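Local coordinates for protein Two-component system sensor histidine kinase (Bacteroides thetaiotaomicron, PDB 3OTT) that probably senses saccharides through its extracellular beta-propeller and beta-sandwich part, held in this chain, and is thought to relay the signal as a histidine kinase that regulates transcription, at residues Q158-T163 against Y216-G221; I180-H185 against L191-L196; Y693-M698 against S715-G720; N710-S715 against Y722-S727. All blocks are in the same frame, centred on the assembly; numbering follows the deposited sequence.

Interaction 1 of 4, residues Q158-T163 against Y216-G221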
loop_
_atom_site.group_PDB
_atom_site.type_symbol
_atom_site.label_atom_id
_atom_site.label_comp_id
_atom_site.label_asym_id
_atom_site.label_seq_id
_atom_site.Cartn_x
_atom_site.Cartn_y
_atom_site.Cartn_z
ATOM N N GLN B 158 6.051 -8.696 17.393
ATOM C CA GLN B 158 6.324 -9.442 18.623
ATOM C C GLN B 158 6.516 -10.917 18.282
ATOM O O GLN B 158 5.926 -11.400 17.295
ATOM C CB GLN B 158 5.112 -9.329 19.563
ATOM C CG GLN B 158 4.877 -7.912 20.096
ATOM C CD GLN B 158 5.832 -7.585 21.203
ATOM O OE1 GLN B 158 6.999 -7.331 20.953
ATOM N NE2 GLN B 158 5.359 -7.647 22.447
ATOM N N ILE B 159 7.279 -11.642 19.120
ATOM C CA ILE B 159 7.485 -13.061 18.913
ATOM C C ILE B 159 6.924 -13.858 20.058
ATOM O O ILE B 159 7.383 -13.704 21.199
ATOM C CB ILE B 159 8.974 -13.411 18.723
ATOM C CG1 ILE B 159 9.629 -12.591 17.593
ATOM C CG2 ILE B 159 9.167 -14.874 18.572
ATOM C CD1 ILE B 159 9.155 -12.922 16.173
ATOM N N TYR B 160 5.978 -14.758 19.726
ATOM C CA TYR B 160 5.306 -15.609 20.688
ATOM C C TYR B 160 5.805 -17.018 20.536
ATOM O O TYR B 160 5.863 -17.524 19.434
ATOM C CB TYR B 160 3.769 -15.528 20.538
ATOM C CG TYR B 160 3.192 -14.212 21.052
ATOM C CD1 TYR B 160 3.087 -13.132 20.225
ATOM C CD2 TYR B 160 2.781 -14.070 22.378
ATOM C CE1 TYR B 160 2.544 -11.945 20.648
ATOM C CE2 TYR B 160 2.268 -12.864 22.857
ATOM C CZ TYR B 160 2.182 -11.791 21.974
ATOM O OH TYR B 160 1.691 -10.585 22.382
ATOM N N VAL B 161 6.156 -17.673 21.633
ATOM C CA VAL B 161 6.768 -19.013 21.579
ATOM C C VAL B 161 5.979 -19.970 22.492
ATOM O O VAL B 161 5.960 -19.797 23.719
ATOM C CB VAL B 161 8.254 -18.953 22.042
ATOM C CG1 VAL B 161 8.920 -20.379 22.080
ATOM C CG2 VAL B 161 8.996 -17.990 21.200
ATOM N N GLY B 162 5.358 -20.992 21.890
ATOM C CA GLY B 162 4.621 -22.018 22.614
ATOM C C GLY B 162 5.505 -23.239 22.816
ATOM O O GLY B 162 6.092 -23.771 21.869
ATOM N N THR B 163 5.570 -23.725 24.046
ATOM C CA THR B 163 6.491 -24.772 24.421
ATOM C C THR B 163 5.781 -25.941 25.105
ATOM O O THR B 163 4.570 -25.929 25.293
ATOM C CB THR B 163 7.616 -24.269 25.391
ATOM O OG1 THR B 163 7.134 -24.145 26.736
ATOM C CG2 THR B 163 8.349 -22.971 24.897
ATOM N N TYR B 216 -5.538 -14.506 24.054
ATOM C CA TYR B 216 -4.756 -13.522 24.834
ATOM C C TYR B 216 -4.844 -12.184 24.121
ATOM O O TYR B 216 -4.754 -12.132 22.905
ATOM C CB TYR B 216 -3.334 -14.010 24.944
ATOM C CG TYR B 216 -2.320 -12.972 25.382
ATOM C CD1 TYR B 216 -2.285 -12.545 26.712
ATOM C CD2 TYR B 216 -1.410 -12.425 24.499
ATOM C CE1 TYR B 216 -1.395 -11.632 27.172
ATOM C CE2 TYR B 216 -0.503 -11.428 24.968
ATOM C CZ TYR B 216 -0.512 -11.064 26.349
ATOM O OH TYR B 216 0.357 -10.157 26.938
ATOM N N PHE B 217 -4.992 -11.096 24.870
ATOM C CA PHE B 217 -5.190 -9.765 24.253
ATOM C C PHE B 217 -4.060 -8.899 24.711
ATOM O O PHE B 217 -4.087 -8.385 25.872
ATOM C CB PHE B 217 -6.522 -9.127 24.710
ATOM C CG PHE B 217 -7.716 -9.946 24.364
ATOM C CD1 PHE B 217 -8.358 -9.736 23.155
ATOM C CD2 PHE B 217 -8.201 -10.947 25.240
ATOM C CE1 PHE B 217 -9.510 -10.489 22.792
ATOM C CE2 PHE B 217 -9.319 -11.709 24.888
ATOM C CZ PHE B 217 -9.983 -11.484 23.648
ATOM N N PRO B 218 -3.066 -8.711 23.840
ATOM C CA PRO B 218 -1.848 -7.980 24.229
ATOM C C PRO B 218 -2.120 -6.529 24.617
ATOM O O PRO B 218 -1.388 -5.972 25.431
ATOM C CB PRO B 218 -0.911 -8.080 22.999
ATOM C CG PRO B 218 -1.627 -8.998 21.977
ATOM C CD PRO B 218 -3.024 -9.272 22.465
ATOM N N SER B 219 -3.152 -5.910 24.081
ATOM C CA SER B 219 -3.448 -4.534 24.488
ATOM C C SER B 219 -3.796 -4.324 25.982
ATOM O O SER B 219 -3.640 -3.227 26.480
ATOM C CB SER B 219 -4.540 -3.955 23.634
ATOM O OG SER B 219 -5.713 -4.668 23.916
ATOM N N THR B 220 -4.291 -5.352 26.675
ATOM C CA THR B 220 -4.697 -5.221 28.057
ATOM C C THR B 220 -4.109 -6.312 28.963
ATOM O O THR B 220 -4.220 -6.232 30.161
ATOM C CB THR B 220 -6.201 -5.338 28.175
ATOM O OG1 THR B 220 -6.655 -6.609 27.618
ATOM C CG2 THR B 220 -6.905 -4.167 27.454
ATOM N N GLY B 221 -3.523 -7.356 28.383
ATOM C CA GLY B 221 -3.109 -8.549 29.122
ATOM C C GLY B 221 -4.238 -9.492 29.544
ATOM O O GLY B 221 -3.997 -10.438 30.304
#

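Interaction 2 of 4, residues I180-H185 against L191-L196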
loop_
_atom_site.group_PDB
_atom_site.type_symbol
_atom_site.label_atom_id
_atom_site.label_comp_id
_atom_site.label_asym_id
_atom_site.label_seq_id
_atom_site.Cartn_x
_atom_site.Cartn_y
_atom_site.Cartn_z
ATOM N N ILE B 180 3.715 -16.014 29.948
ATOM C CA ILE B 180 2.310 -15.590 29.938
ATOM C C ILE B 180 1.503 -16.746 30.494
ATOM O O ILE B 180 1.282 -17.736 29.801
ATOM C CB ILE B 180 1.753 -15.228 28.529
ATOM C CG1 ILE B 180 2.477 -14.045 27.959
ATOM C CG2 ILE B 180 0.258 -14.896 28.589
ATOM C CD1 ILE B 180 2.484 -14.081 26.435
ATOM N N PRO B 181 1.090 -16.631 31.759
ATOM C CA PRO B 181 0.436 -17.706 32.492
ATOM C C PRO B 181 -0.940 -17.965 31.933
ATOM O O PRO B 181 -1.620 -17.021 31.568
ATOM C CB PRO B 181 0.305 -17.131 33.939
ATOM C CG PRO B 181 1.318 -15.960 34.015
ATOM C CD PRO B 181 1.266 -15.412 32.584
ATOM N N LEU B 182 -1.362 -19.219 31.888
ATOM C CA LEU B 182 -2.616 -19.551 31.235
ATOM C C LEU B 182 -3.540 -20.145 32.277
ATOM O O LEU B 182 -3.203 -21.110 32.950
ATOM C CB LEU B 182 -2.398 -20.497 30.044
ATOM C CG LEU B 182 -1.530 -19.975 28.873
ATOM C CD1 LEU B 182 -1.038 -21.130 28.014
ATOM C CD2 LEU B 182 -2.222 -18.989 27.948
ATOM N N PRO B 183 -4.697 -19.540 32.447
ATOM C CA PRO B 183 -5.595 -19.876 33.586
ATOM C C PRO B 183 -6.364 -21.172 33.312
ATOM O O PRO B 183 -7.079 -21.315 32.313
ATOM C CB PRO B 183 -6.555 -18.653 33.667
ATOM C CG PRO B 183 -6.613 -18.122 32.243
ATOM C CD PRO B 183 -5.126 -18.321 31.744
ATOM N N VAL B 184 -6.194 -22.123 34.204
ATOM C CA VAL B 184 -6.697 -23.461 33.991
ATOM C C VAL B 184 -7.396 -23.908 35.290
ATOM O O VAL B 184 -7.120 -23.343 36.352
ATOM C CB VAL B 184 -5.505 -24.422 33.591
ATOM C CG1 VAL B 184 -5.876 -25.854 33.828
ATOM C CG2 VAL B 184 -5.089 -24.196 32.131
ATOM N N HIS B 185 -8.274 -24.906 35.181
ATOM C CA HIS B 185 -8.916 -25.521 36.351
ATOM C C HIS B 185 -8.018 -26.274 37.388
ATOM O O HIS B 185 -8.312 -26.211 38.568
ATOM C CB HIS B 185 -10.154 -26.356 35.970
ATOM C CG HIS B 185 -11.065 -26.630 37.141
ATOM N ND1 HIS B 185 -11.420 -27.903 37.535
ATOM C CD2 HIS B 185 -11.618 -25.791 38.053
ATOM C CE1 HIS B 185 -12.187 -27.831 38.608
ATOM N NE2 HIS B 185 -12.316 -26.562 38.944
ATOM N N LEU B 191 1.614 -27.297 30.727
ATOM C CA LEU B 191 0.695 -27.062 29.661
ATOM C C LEU B 191 1.380 -26.986 28.283
ATOM O O LEU B 191 2.040 -26.011 27.976
ATOM C CB LEU B 191 -0.209 -25.872 29.969
ATOM C CG LEU B 191 -1.550 -25.977 29.244
ATOM C CD1 LEU B 191 -2.411 -27.207 29.659
ATOM C CD2 LEU B 191 -2.314 -24.672 29.495
ATOM N N PHE B 192 1.214 -28.040 27.484
ATOM C CA PHE B 192 1.659 -28.061 26.067
ATOM C C PHE B 192 1.043 -26.926 25.320
ATOM O O PHE B 192 -0.158 -26.850 25.251
ATOM C CB PHE B 192 1.085 -29.279 25.278
ATOM C CG PHE B 192 1.707 -30.602 25.581
ATOM C CD1 PHE B 192 2.655 -31.157 24.688
ATOM C CD2 PHE B 192 1.276 -31.362 26.692
ATOM C CE1 PHE B 192 3.239 -32.435 24.914
ATOM C CE2 PHE B 192 1.830 -32.635 26.951
ATOM C CZ PHE B 192 2.830 -33.181 26.050
ATOM N N VAL B 193 1.831 -26.126 24.636
ATOM C CA VAL B 193 1.208 -25.203 23.714
ATOM C C VAL B 193 1.531 -25.623 22.299
ATOM O O VAL B 193 2.632 -25.354 21.808
ATOM C CB VAL B 193 1.641 -23.757 23.962
ATOM C CG1 VAL B 193 1.177 -22.863 22.805
ATOM C CG2 VAL B 193 1.080 -23.240 25.300
ATOM N N ASN B 194 0.560 -26.258 21.636
ATOM C CA ASN B 194 0.759 -26.838 20.312
ATOM C C ASN B 194 0.601 -25.842 19.213
ATOM O O ASN B 194 1.099 -26.073 18.082
ATOM C CB ASN B 194 -0.308 -27.883 19.962
ATOM C CG ASN B 194 -0.451 -28.961 20.973
ATOM O OD1 ASN B 194 0.530 -29.593 21.385
ATOM N ND2 ASN B 194 -1.702 -29.210 21.382
ATOM N N SER B 195 -0.146 -24.764 19.460
ATOM C CA SER B 195 -0.553 -23.950 18.294
ATOM C C SER B 195 -0.897 -22.510 18.652
ATOM O O SER B 195 -1.492 -22.279 19.734
ATOM C CB SER B 195 -1.776 -24.602 17.623
ATOM O OG SER B 195 -2.057 -23.921 16.433
ATOM N N LEU B 196 -0.529 -21.584 17.748
ATOM C CA LEU B 196 -0.642 -20.159 17.953
ATOM C C LEU B 196 -1.120 -19.505 16.694
ATOM O O LEU B 196 -0.692 -19.889 15.618
ATOM C CB LEU B 196 0.722 -19.530 18.340
ATOM C CG LEU B 196 1.354 -19.926 19.678
ATOM C CD1 LEU B 196 2.756 -19.230 19.894
ATOM C CD2 LEU B 196 0.396 -19.610 20.793
#

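Interaction 3 of 4, residues Y693-M698 against S715-G720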
loop_
_atom_site.group_PDB
_atom_site.type_symbol
_atom_site.label_atom_id
_atom_site.label_comp_id
_atom_site.label_asym_id
_atom_site.label_seq_id
_atom_site.Cartn_x
_atom_site.Cartn_y
_atom_site.Cartn_z
ATOM N N TYR B 693 -5.440 -27.758 -27.758
ATOM C CA TYR B 693 -3.997 -27.768 -27.953
ATOM C C TYR B 693 -3.671 -28.090 -29.378
ATOM O O TYR B 693 -4.472 -28.743 -30.086
ATOM C CB TYR B 693 -3.317 -28.781 -27.016
ATOM C CG TYR B 693 -3.590 -30.245 -27.299
ATOM C CD1 TYR B 693 -4.735 -30.868 -26.815
ATOM C CD2 TYR B 693 -2.689 -31.003 -28.019
ATOM C CE1 TYR B 693 -4.994 -32.221 -27.071
ATOM C CE2 TYR B 693 -2.928 -32.366 -28.308
ATOM C CZ TYR B 693 -4.070 -32.962 -27.833
ATOM O OH TYR B 693 -4.292 -34.276 -28.098
ATOM N N ARG B 694 -2.478 -27.692 -29.796
ATOM C CA ARG B 694 -1.971 -28.044 -31.117
ATOM C C ARG B 694 -0.450 -28.018 -31.082
ATOM O O ARG B 694 0.143 -27.245 -30.310
ATOM C CB ARG B 694 -2.502 -27.078 -32.184
ATOM C CG ARG B 694 -2.056 -25.647 -31.980
ATOM C CD ARG B 694 -2.961 -24.693 -32.755
ATOM N NE ARG B 694 -2.718 -24.763 -34.201
ATOM C CZ ARG B 694 -3.646 -24.522 -35.119
ATOM N NH1 ARG B 694 -4.888 -24.186 -34.763
ATOM N NH2 ARG B 694 -3.340 -24.610 -36.398
ATOM N N LEU B 695 0.186 -28.859 -31.898
ATOM C CA LEU B 695 1.626 -28.811 -31.981
ATOM C C LEU B 695 2.074 -28.267 -33.348
ATOM O O LEU B 695 2.027 -28.988 -34.327
ATOM C CB LEU B 695 2.233 -30.213 -31.672
ATOM C CG LEU B 695 3.764 -30.354 -31.658
ATOM C CD1 LEU B 695 4.334 -29.526 -30.544
ATOM C CD2 LEU B 695 4.269 -31.806 -31.567
ATOM N N GLU B 696 2.506 -27.013 -33.402
ATOM C CA GLU B 696 3.027 -26.424 -34.630
ATOM C C GLU B 696 4.194 -27.228 -35.176
ATOM O O GLU B 696 5.126 -27.527 -34.452
ATOM C CB GLU B 696 3.457 -24.962 -34.451
ATOM C CG GLU B 696 2.300 -23.949 -34.464
ATOM C CD GLU B 696 1.500 -23.972 -35.787
ATOM O OE1 GLU B 696 2.122 -24.056 -36.899
ATOM O OE2 GLU B 696 0.242 -23.929 -35.693
ATOM N N GLY B 697 4.101 -27.595 -36.454
ATOM C CA GLY B 697 5.088 -28.463 -37.101
ATOM C C GLY B 697 4.546 -29.883 -37.287
ATOM O O GLY B 697 5.207 -30.750 -37.881
ATOM N N MET B 698 3.328 -30.101 -36.791
ATOM C CA MET B 698 2.730 -31.428 -36.746
ATOM C C MET B 698 1.276 -31.226 -37.063
ATOM O O MET B 698 0.830 -31.639 -38.128
ATOM C CB MET B 698 2.954 -32.083 -35.378
ATOM C CG MET B 698 2.284 -33.457 -35.142
ATOM S SD MET B 698 2.831 -34.694 -36.319
ATOM C CE MET B 698 4.574 -34.873 -35.867
ATOM N N SER B 715 3.441 -39.020 -29.947
ATOM C CA SER B 715 4.406 -40.141 -30.115
ATOM C C SER B 715 5.195 -40.054 -31.444
ATOM O O SER B 715 4.778 -39.347 -32.374
ATOM C CB SER B 715 3.654 -41.451 -29.992
ATOM O OG SER B 715 2.810 -41.560 -31.114
ATOM N N ASN B 716 6.359 -40.722 -31.500
ATOM C CA ASN B 716 7.193 -40.794 -32.691
ATOM C C ASN B 716 7.507 -39.465 -33.373
ATOM O O ASN B 716 7.424 -39.373 -34.612
ATOM C CB ASN B 716 6.541 -41.677 -33.756
ATOM C CG ASN B 716 6.084 -42.982 -33.230
ATOM O OD1 ASN B 716 4.909 -43.325 -33.368
ATOM N ND2 ASN B 716 7.002 -43.743 -32.640
ATOM N N LEU B 717 7.889 -38.447 -32.603
ATOM C CA LEU B 717 8.257 -37.221 -33.232
ATOM C C LEU B 717 9.593 -37.384 -33.919
ATOM O O LEU B 717 10.473 -38.051 -33.386
ATOM C CB LEU B 717 8.265 -36.060 -32.253
ATOM C CG LEU B 717 6.883 -35.830 -31.615
ATOM C CD1 LEU B 717 6.999 -34.903 -30.445
ATOM C CD2 LEU B 717 5.982 -35.223 -32.693
ATOM N N SER B 718 9.688 -36.829 -35.144
ATOM C CA SER B 718 10.936 -36.714 -35.930
ATOM C C SER B 718 11.771 -35.507 -35.527
ATOM O O SER B 718 11.240 -34.512 -35.049
ATOM C CB SER B 718 10.597 -36.552 -37.422
ATOM O OG SER B 718 10.096 -37.803 -37.880
ATOM N N TYR B 719 13.073 -35.552 -35.805
ATOM C CA TYR B 719 13.878 -34.440 -35.404
ATOM C C TYR B 719 13.301 -33.161 -36.041
ATOM O O TYR B 719 12.623 -33.219 -37.080
ATOM C CB TYR B 719 15.355 -34.680 -35.717
ATOM C CG TYR B 719 15.673 -34.500 -37.188
ATOM C CD1 TYR B 719 16.408 -33.420 -37.637
ATOM C CD2 TYR B 719 15.164 -35.402 -38.124
ATOM C CE1 TYR B 719 16.666 -33.258 -38.997
ATOM C CE2 TYR B 719 15.381 -35.255 -39.442
ATOM C CZ TYR B 719 16.137 -34.193 -39.897
ATOM O OH TYR B 719 16.335 -34.114 -41.261
ATOM N N GLY B 720 13.531 -32.017 -35.404
ATOM C CA GLY B 720 13.006 -30.763 -35.888
ATOM C C GLY B 720 12.502 -29.864 -34.740
ATOM O O GLY B 720 12.653 -30.173 -33.544
#

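Interaction 4 of 4, residues N710-S715 against Y722-S727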
loop_
_atom_site.group_PDB
_atom_site.type_symbol
_atom_site.label_atom_id
_atom_site.label_comp_id
_atom_site.label_asym_id
_atom_site.label_seq_id
_atom_site.Cartn_x
_atom_site.Cartn_y
_atom_site.Cartn_z
ATOM N N ASN B 710 -6.074 -33.803 -18.356
ATOM C CA ASN B 710 -5.191 -32.660 -18.501
ATOM C C ASN B 710 -3.849 -33.100 -19.039
ATOM O O ASN B 710 -2.866 -32.411 -18.836
ATOM C CB ASN B 710 -4.949 -31.951 -17.181
ATOM C CG ASN B 710 -4.210 -32.816 -16.216
ATOM O OD1 ASN B 710 -4.495 -33.978 -16.124
ATOM N ND2 ASN B 710 -3.252 -32.254 -15.477
ATOM N N ARG B 711 -3.801 -34.262 -19.675
ATOM C CA ARG B 711 -2.544 -34.774 -20.222
ATOM C C ARG B 711 -2.506 -34.777 -21.782
ATOM O O ARG B 711 -3.390 -35.234 -22.413
ATOM C CB ARG B 711 -2.199 -36.166 -19.658
ATOM C CG ARG B 711 -1.037 -36.778 -20.411
ATOM C CD ARG B 711 -0.677 -38.145 -19.971
ATOM N NE ARG B 711 -0.496 -38.162 -18.529
ATOM C CZ ARG B 711 0.268 -39.035 -17.904
ATOM N NH1 ARG B 711 0.962 -39.912 -18.614
ATOM N NH2 ARG B 711 0.354 -39.003 -16.571
ATOM N N ILE B 712 -1.437 -34.283 -22.345
ATOM C CA ILE B 712 -1.293 -34.137 -23.772
ATOM C C ILE B 712 -0.152 -35.054 -24.231
ATOM O O ILE B 712 0.928 -34.976 -23.689
ATOM C CB ILE B 712 -0.966 -32.693 -24.128
ATOM C CG1 ILE B 712 -2.209 -31.808 -23.896
ATOM C CG2 ILE B 712 -0.421 -32.562 -25.619
ATOM C CD1 ILE B 712 -1.887 -30.290 -24.047
ATOM N N THR B 713 -0.415 -35.935 -25.200
ATOM C CA THR B 713 0.576 -36.922 -25.589
ATOM C C THR B 713 0.866 -36.906 -27.111
ATOM O O THR B 713 -0.052 -36.927 -27.944
ATOM C CB THR B 713 0.217 -38.352 -25.039
ATOM O OG1 THR B 713 1.297 -39.288 -25.310
ATOM C CG2 THR B 713 -1.044 -38.906 -25.724
ATOM N N TYR B 714 2.146 -36.883 -27.461
ATOM C CA TYR B 714 2.569 -37.050 -28.859
ATOM C C TYR B 714 3.546 -38.179 -28.931
ATOM O O TYR B 714 4.390 -38.296 -28.079
ATOM C CB TYR B 714 3.263 -35.787 -29.346
ATOM C CG TYR B 714 2.290 -34.754 -29.738
ATOM C CD1 TYR B 714 1.933 -33.754 -28.834
ATOM C CD2 TYR B 714 1.677 -34.762 -30.998
ATOM C CE1 TYR B 714 0.997 -32.799 -29.130
ATOM C CE2 TYR B 714 0.708 -33.748 -31.327
ATOM C CZ TYR B 714 0.385 -32.786 -30.370
ATOM O OH TYR B 714 -0.523 -31.773 -30.593
ATOM N N SER B 715 3.441 -39.020 -29.947
ATOM C CA SER B 715 4.406 -40.141 -30.115
ATOM C C SER B 715 5.195 -40.054 -31.444
ATOM O O SER B 715 4.778 -39.347 -32.374
ATOM C CB SER B 715 3.654 -41.451 -29.992
ATOM O OG SER B 715 2.810 -41.560 -31.114
ATOM N N TYR B 722 9.299 -27.757 -33.077
ATOM C CA TYR B 722 7.844 -27.749 -32.849
ATOM C C TYR B 722 7.539 -26.666 -31.814
ATOM O O TYR B 722 8.464 -26.145 -31.158
ATOM C CB TYR B 722 7.329 -29.108 -32.339
ATOM C CG TYR B 722 7.764 -30.267 -33.175
ATOM C CD1 TYR B 722 8.908 -31.015 -32.841
ATOM C CD2 TYR B 722 7.042 -30.635 -34.304
ATOM C CE1 TYR B 722 9.311 -32.080 -33.620
ATOM C CE2 TYR B 722 7.435 -31.711 -35.091
ATOM C CZ TYR B 722 8.562 -32.408 -34.741
ATOM O OH TYR B 722 8.937 -33.443 -35.519
ATOM N N GLN B 723 6.265 -26.329 -31.685
ATOM C CA GLN B 723 5.817 -25.362 -30.679
ATOM C C GLN B 723 4.463 -25.876 -30.203
ATOM O O GLN B 723 3.555 -25.999 -31.008
ATOM C CB GLN B 723 5.706 -23.947 -31.290
ATOM C CG GLN B 723 5.219 -22.901 -30.338
ATOM C CD GLN B 723 5.063 -21.527 -30.976
ATOM O OE1 GLN B 723 4.115 -21.289 -31.723
ATOM N NE2 GLN B 723 5.975 -20.600 -30.650
ATOM N N LEU B 724 4.352 -26.190 -28.909
ATOM C CA LEU B 724 3.110 -26.624 -28.332
ATOM C C LEU B 724 2.311 -25.394 -27.878
ATOM O O LEU B 724 2.788 -24.573 -27.079
ATOM C CB LEU B 724 3.436 -27.404 -27.088
ATOM C CG LEU B 724 2.657 -28.588 -26.598
ATOM C CD1 LEU B 724 2.730 -28.620 -25.076
ATOM C CD2 LEU B 724 1.243 -28.772 -27.172
ATOM N N ILE B 725 1.085 -25.284 -28.355
ATOM C CA ILE B 725 0.247 -24.179 -27.956
ATOM C C ILE B 725 -0.971 -24.716 -27.206
ATOM O O ILE B 725 -1.673 -25.597 -27.703
ATOM C CB ILE B 725 -0.154 -23.327 -29.170
ATOM C CG1 ILE B 725 1.113 -22.806 -29.884
ATOM C CG2 ILE B 725 -1.100 -22.185 -28.774
ATOM C CD1 ILE B 725 0.827 -22.208 -31.330
ATOM N N ILE B 726 -1.173 -24.236 -25.985
ATOM C CA ILE B 726 -2.265 -24.718 -25.173
ATOM C C ILE B 726 -3.168 -23.559 -24.811
ATOM O O ILE B 726 -2.672 -22.504 -24.460
ATOM C CB ILE B 726 -1.743 -25.410 -23.903
ATOM C CG1 ILE B 726 -0.818 -26.577 -24.284
ATOM C CG2 ILE B 726 -2.906 -25.909 -23.046
ATOM C CD1 ILE B 726 -0.005 -27.102 -23.092
ATOM N N SER B 727 -4.482 -23.709 -24.914
ATOM C CA SER B 727 -5.380 -22.567 -24.610
ATOM C C SER B 727 -6.675 -23.026 -23.988
ATOM O O SER B 727 -7.165 -24.087 -24.307
ATOM C CB SER B 727 -5.636 -21.731 -25.899
ATOM O OG SER B 727 -6.365 -20.550 -25.595
#

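Interaction 1 of 4, residues Q158-T163 against Y216-G221
First torsions carry two tyrosine rings into the space between their strands, where they meet: Tyr160 holds its ring beside the backbone N and anti to the carbonyl carbon (chi1 -73°), whereas Tyr216 swings its ring anti to the backbone N (chi1 164°). The two side chains cross at about a right angle, with the phenol end of Tyr160 arriving at the rim of the Tyr216 ring. Tyr160 OH lies in the plane of that ring, at its edge, 3.5 Å from Tyr216 CE2. Farther back on the ring, Tyr160 CE2 is 3.8 Å from the same Tyr216 CE2, an oblique approach to the Tyr160 ring. Pro218 closes in on the hydroxyl as well, its CB 3.7 Å from Tyr160 OH, and its N lies 3.9 Å above the plane of the Tyr216 ring, offset toward the rim. The contact is thus carbon packing around a polar tip, and the hydroxyl finds its hydrogen-bond partner elsewhere, in Arg169 NH1. Arg169 also touches Tyr216, so one arginine meets the Tyr160 hydroxyl and the Tyr216 side chain. From Phe217 the chain turns tightly through Pro218, Phe217 O accepting from both Thr220 N and Gly221 N. Strand 159-163 runs between 148-153 and 166-171 in one four-stranded propeller sheet; strand 212-217 belongs to the next, where Val205 and Ile207 of strand 204-209 pack against Tyr160 and Tyr216 respectively.

Interaction 2 of 4, residues I180-H185 against L191-L196
At the connection between two successive four-stranded sheets of the propeller, where the chain leaves strand 176-180 and enters strand 193-199, Leu182 packs on Leu191 and Val193, and Val184 on Leu191. Methyl groups make the whole contact. Leu182 sets its CG beside the backbone N (chi1 -62°), and from there CD1 serves two partners: it is 4.0 Å from Leu191 CD2 and equally 4.0 Å from Val193 CG2. Both are met crosswise, the leucine side chain lying at about a right angle to each. Val184 behaves differently, reaching tip to tip toward Leu191, with Val184 CG2 3.9 Å from Leu191 CD2. That single Leu191 methyl is therefore touched by both Leu182 and Val184; a first torsion of -153°, with CG anti to the backbone N, carries it toward them. Separations of this size mean ordinary van der Waals packing without strain. Ile207 of strand 204-209 packs against both Leu182 and Val193, and Tyr212 and Phe214 of strand 212-217 touch Val184, so the loop lies against the sheet that its own chain goes on to build. Farther along, Asn194 and Ser195 both face Gly208 in a classic beta bulge. Such a link, running from the fourth strand of one sheet to the first strand of the next, is the standard blade-to-blade connection of a beta-propeller.

Interaction 3 of 4, residues Y693-M698 against S715-G720
One methyl of Leu717, CD2, meets both Leu695 and Met698, and the two sides of this contact differ in tightness and in exposure. The close side is Met698 CE against Leu717 CD2, 3.5 Å apart, tighter than carbon atoms usually sit. The methionine chain reaches this place by bending at both of its later torsions (chi2 59°, chi3 66°), which curls the thioether round to meet the leucine at a slant. The other approach is relaxed: Leu695 CD2 and Leu717 CD2 come tip to tip at 4.0 Å. Leu695 is buried, and Tyr722 and Tyr714 also pack against it. Met698, by contrast, is exposed although it also rests on Tyr714, so the closest carbon pair lies on the solvent side while the looser pair faces the interior. Leu717 is itself buried, and its backbone is tied down by Asn672, whose ND2 donates to Leu717 O. Strand 691-696 also carries a charged pair, away from this contact: Arg694 NE makes a weak, bent hydrogen bond of 3.4 Å to Glu696 OE2 within a salt bridge, and the same arginine forms a cation-pi pair with Trp702. The contact thus joins the end of strand 691-696 to the 715-720 loop, which crosses from strand 711-714 in one sheet to strand 720-728 in the other, a sheet-to-sheet connection of a beta-sandwich.

Interaction 4 of 4, residues N710-S715 against Y722-S727
The interior of a beta-sandwich is bridged here: strand 711-714, at the edge of one sheet, faces strand 722-727 of the other. Their axes come within 10.9 Å and run nearly antiparallel, at 154°, so the strands meet through side chains alone. Ile712 and Ile726 point at each other tip to tip, with Ile712 CD1 3.8 Å from Ile726 CD1 and 3.9 Å from Ile726 CG1. CG1 stands beside the backbone N in both (chi1 -71° in Ile712, -58° in Ile726), and the extended second torsion carries each CD1 on into the space between the sheets. Leu724 makes a looser contact: its CD2 is 4.4 Å from Ile712 CG2 and 4.5 Å from Tyr714 CE1, approaching the tyrosine ring obliquely. The ring's polar end is tied elsewhere, Tyr714 OH being hydrogen-bonded to Asp699 OD2. Leu678 of the neighbouring strand 674-679 packs on both Ile712 and Ile726, and Tyr693 of strand 691-696 lies on Ile712 and Tyr714, so the apolar layer continues into both sheets. On the reverse of strand 711-714, Arg711 pairs with Glu677 in a salt bridge and with Tyr642 through a cation-pi contact. Opposed sheets holding an apolar core between them are typical of the beta-sandwich fold, which in the E-set clan of the Y_Y_Y domain is immunoglobulin-like.

How the interactions relate
The four contacts form two pairs at distant places in the chain. Interactions 1 and 2 lie in the propeller part, their centres about 11 Å apart; interaction 2 falls between the two segments of interaction 1 in sequence, and Thr163 O with Val193 N, 2.8 Å apart, probably hydrogen-bond the pair. Interactions 3 and 4 follow much later, in the C-terminal Y_Y_Y domain, with centres about 9 Å apart, alternating segments and Ser715 in common; strands 691-696 and 720-728 are neighbours in one sheet. Between the pairs the centres are about 53 to 63 Å apart, so each pair belongs to its own module, propeller or sandwich, and the two pairs do not touch.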